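Local coordinates for protein 5-dehydro-2-deoxygluconokinase (Bacillus halodurans C-125, PDB 2QCV) that probably acts as a PfkB-family kinase that uses ATP to phosphorylate 5-dehydro-2-deoxy-D-gluconate in myo-inositol degradation, at residues 64-69 / 89-94. Numbering follows the deposited sequence.
Sequences IGKIAD and NLVVDQ
K66 lays its aliphatic chain obliquely across V91 on one face of a parallel strand pair and runs on over D93, just beyond the strand. Its CG is anti to the backbone N (chi1 180°), and the later bend at chi3 brings CE to 3.7 Å from V91 CG1, while CD passes 3.8 Å from D93 CB. A long, flexible lysine suits this place: its methylenes pack on the beta-branched valine and its amino group travels on to polar partners. On the other face, branched I67 and V92 suit apolar packing: I67 CD1 meets L90 CD1 at 4.1 Å, the side chains crossing at about a right angle, and I67 CG1 lies 4.1 Å from V92 CG2. V92's other methyl, CG1, rests 3.5 Å from D69 CB, in the loop after the strand. G65, lacking a side chain, lets L90 CD2 lie 3.9 Å from G65 O. E77 packs on I67 and L90 from helix 71-82, which joins strands 61-67 and 90-92 in a beta-alpha-beta unit at the edge of the large sheet of this ribokinase-like fold. The backbone ladder alternates: V91 N donates to G65 O, I67 N to V91 O and D93 N to I67 O. K66 NZ also forms a salt bridge with E130 and a hydrogen bond to Y125 O; D93 suits its place by hydrogen-bonding H97. Such partners would favour charged forms. One water, accepting from K66 NZ and donating to D93 OD2, ties strand 64-67 to the residue just past strand 90-92.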
ATOM      1  N   ILE A  64     -13.602 -20.776 -12.528  1.00 25.74           N
ATOM      2  CA  ILE A  64     -13.809 -19.845 -11.410  1.00 26.33           C
ATOM      3  C   ILE A  64     -12.682 -18.847 -11.455  1.00 24.68           C
ATOM      4  O   ILE A  64     -11.514 -19.188 -11.246  1.00 24.89           O
ATOM      5  CB  ILE A  64     -13.867 -20.544 -10.034  1.00 26.33           C
ATOM      6  CG1 ILE A  64     -14.999 -21.601 -10.028  1.00 27.50           C
ATOM      7  CG2 ILE A  64     -14.082 -19.502  -8.893  1.00 23.92           C
ATOM      8  CD1 ILE A  64     -14.913 -22.588  -8.879  1.00 26.58           C
ATOM      9  N   GLY A  65     -13.008 -17.598 -11.781  1.00 24.06           N
ATOM     10  CA  GLY A  65     -11.977 -16.572 -11.791  1.00 26.65           C
ATOM     11  C   GLY A  65     -12.546 -15.169 -11.873  1.00 26.81           C
ATOM     12  O   GLY A  65     -13.735 -14.990 -12.144  1.00 27.67           O
ATOM     13  N   LYS A  66     -11.683 -14.197 -11.609  1.00 25.26           N
ATOM     14  CA  LYS A  66     -12.048 -12.798 -11.657  1.00 25.69           C
ATOM     15  C   LYS A  66     -11.376 -12.123 -12.829  1.00 24.84           C
ATOM     16  O   LYS A  66     -10.188 -12.358 -13.112  1.00 27.61           O
ATOM     17  CB  LYS A  66     -11.710 -12.110 -10.362  1.00 25.68           C
ATOM     18  CG  LYS A  66     -12.046 -10.623 -10.307  1.00 26.53           C
ATOM     19  CD  LYS A  66     -12.102 -10.062  -8.885  1.00 25.36           C
ATOM     20  CE  LYS A  66     -13.433 -10.392  -8.176  1.00 28.33           C
ATOM     21  NZ  LYS A  66     -13.414  -9.932  -6.725  1.00 26.15           N
ATOM     22  N   ILE A  67     -12.178 -11.315 -13.515  1.00 26.11           N
ATOM     23  CA  ILE A  67     -11.752 -10.594 -14.716  1.00 26.41           C
ATOM     24  C   ILE A  67     -12.024  -9.079 -14.555  1.00 29.10           C
ATOM     25  O   ILE A  67     -12.877  -8.662 -13.777  1.00 28.42           O
ATOM     26  CB  ILE A  67     -12.464 -11.134 -15.994  1.00 25.46           C
ATOM     27  CG1 ILE A  67     -13.992 -11.038 -15.881  1.00 25.76           C
ATOM     28  CG2 ILE A  67     -12.008 -12.566 -16.316  1.00 27.97           C
ATOM     29  CD1 ILE A  67     -14.810 -11.382 -17.169  1.00 27.66           C
ATOM     30  N   ALA A  68     -11.289  -8.269 -15.302  1.00 27.44           N
ATOM     31  CA  ALA A  68     -11.423  -6.801 -15.260  1.00 27.54           C
ATOM     32  C   ALA A  68     -12.721  -6.354 -15.938  1.00 25.69           C
ATOM     33  O   ALA A  68     -13.255  -7.020 -16.820  1.00 27.60           O
ATOM     34  CB  ALA A  68     -10.195  -6.151 -15.949  1.00 27.66           C
ATOM     35  N   ASP A  69     -13.231  -5.229 -15.495  1.00 26.17           N
ATOM     36  CA  ASP A  69     -14.402  -4.591 -16.092  1.00 27.68           C
ATOM     37  C   ASP A  69     -13.971  -3.686 -17.214  1.00 28.08           C
ATOM     38  O   ASP A  69     -14.093  -2.451 -17.122  1.00 31.26           O
ATOM     39  CB  ASP A  69     -15.098  -3.788 -15.015  1.00 27.67           C
ATOM     40  CG  ASP A  69     -16.449  -3.285 -15.434  1.00 33.14           C
ATOM     41  OD1 ASP A  69     -17.038  -3.828 -16.388  1.00 31.49           O
ATOM     42  OD2 ASP A  69     -16.895  -2.320 -14.803  1.00 38.56           O
ATOM     43  N   ASN A  89     -19.275 -18.477 -13.960  1.00 25.89           N
ATOM     44  CA  ASN A  89     -18.653 -18.170 -12.665  1.00 28.50           C
ATOM     45  C   ASN A  89     -17.392 -17.314 -12.810  1.00 30.31           C
ATOM     46  O   ASN A  89     -16.515 -17.251 -11.929  1.00 31.53           O
ATOM     47  CB  ASN A  89     -18.391 -19.484 -11.910  1.00 29.74           C
ATOM     48  CG  ASN A  89     -19.643 -20.002 -11.190  1.00 30.80           C
ATOM     49  OD1 ASN A  89     -19.646 -20.073  -9.972  1.00 30.27           O
ATOM     50  ND2 ASN A  89     -20.710 -20.359 -11.947  1.00 25.87           N
ATOM     51  N   LEU A  90     -17.296 -16.619 -13.944  1.00 29.96           N
ATOM     52  CA  LEU A  90     -16.347 -15.553 -14.070  1.00 28.85           C
ATOM     53  C   LEU A  90     -16.976 -14.361 -13.384  1.00 32.39           C
ATOM     54  O   LEU A  90     -18.136 -14.033 -13.627  1.00 37.05           O
ATOM     55  CB  LEU A  90     -16.075 -15.212 -15.508  1.00 31.09           C
ATOM     56  CG  LEU A  90     -15.295 -16.171 -16.342  1.00 35.39           C
ATOM     57  CD1 LEU A  90     -14.965 -15.464 -17.693  1.00 33.40           C
ATOM     58  CD2 LEU A  90     -14.043 -16.596 -15.633  1.00 38.37           C
ATOM     59  N   VAL A  91     -16.248 -13.734 -12.489  1.00 29.10           N
ATOM     60  CA  VAL A  91     -16.778 -12.593 -11.769  1.00 29.19           C
ATOM     61  C   VAL A  91     -16.068 -11.337 -12.241  1.00 29.64           C
ATOM     62  O   VAL A  91     -14.848 -11.317 -12.401  1.00 26.55           O
ATOM     63  CB  VAL A  91     -16.678 -12.784 -10.224  1.00 30.78           C
ATOM     64  CG1 VAL A  91     -15.287 -13.194  -9.798  1.00 35.20           C
ATOM     65  CG2 VAL A  91     -17.110 -11.509  -9.471  1.00 33.26           C
ATOM     66  N   VAL A  92     -16.831 -10.269 -12.439  1.00 28.63           N
ATOM     67  CA  VAL A  92     -16.231  -9.008 -12.894  1.00 29.25           C
ATOM     68  C   VAL A  92     -15.817  -8.146 -11.705  1.00 30.59           C
ATOM     69  O   VAL A  92     -16.599  -7.843 -10.800  1.00 32.79           O
ATOM     70  CB  VAL A  92     -17.149  -8.241 -13.827  1.00 30.89           C
ATOM     71  CG1 VAL A  92     -16.500  -6.929 -14.290  1.00 25.64           C
ATOM     72  CG2 VAL A  92     -17.510  -9.099 -14.987  1.00 31.68           C
ATOM     73  N   ASP A  93     -14.550  -7.783 -11.690  1.00 29.11           N
ATOM     74  CA  ASP A  93     -13.973  -6.951 -10.647  1.00 28.91           C
ATOM     75  C   ASP A  93     -14.624  -5.578 -10.693  1.00 31.64           C
ATOM     76  O   ASP A  93     -14.781  -5.006 -11.761  1.00 31.14           O
ATOM     77  CB  ASP A  93     -12.477  -6.812 -10.880  1.00 27.49           C
ATOM     78  CG  ASP A  93     -11.785  -5.938  -9.847  1.00 33.78           C
ATOM     79  OD1 ASP A  93     -11.718  -4.702 -10.022  1.00 33.72           O
ATOM     80  OD2 ASP A  93     -11.263  -6.494  -8.857  1.00 32.37           O
ATOM     81  N   GLN A  94     -15.012  -5.075  -9.533  1.00 34.55           N
ATOM     82  CA  GLN A  94     -15.694  -3.778  -9.448  1.00 38.60           C
ATOM     83  C   GLN A  94     -14.847  -2.727  -8.730  1.00 37.72           C
ATOM     84  O   GLN A  94     -15.404  -1.714  -8.290  1.00 40.45           O
ATOM     85  CB  GLN A  94     -17.055  -3.914  -8.726  1.00 40.41           C
ATOM     86  CG  GLN A  94     -18.058  -4.906  -9.348  1.00 51.15           C
ATOM     87  CD  GLN A  94     -18.513  -4.519 -10.755  1.00 59.05           C
ATOM     88  OE1 GLN A  94     -18.619  -3.342 -11.096  1.00 69.86           O
ATOM     89  NE2 GLN A  94     -18.785  -5.521 -11.577  1.00 67.78           N
TER
HETATM   90  O   HOH W   1     -12.676  -7.148  -6.691  1.00 31.65           O
HETATM   91  O   HOH W   2     -11.671  -4.023 -13.322  1.00 27.79           O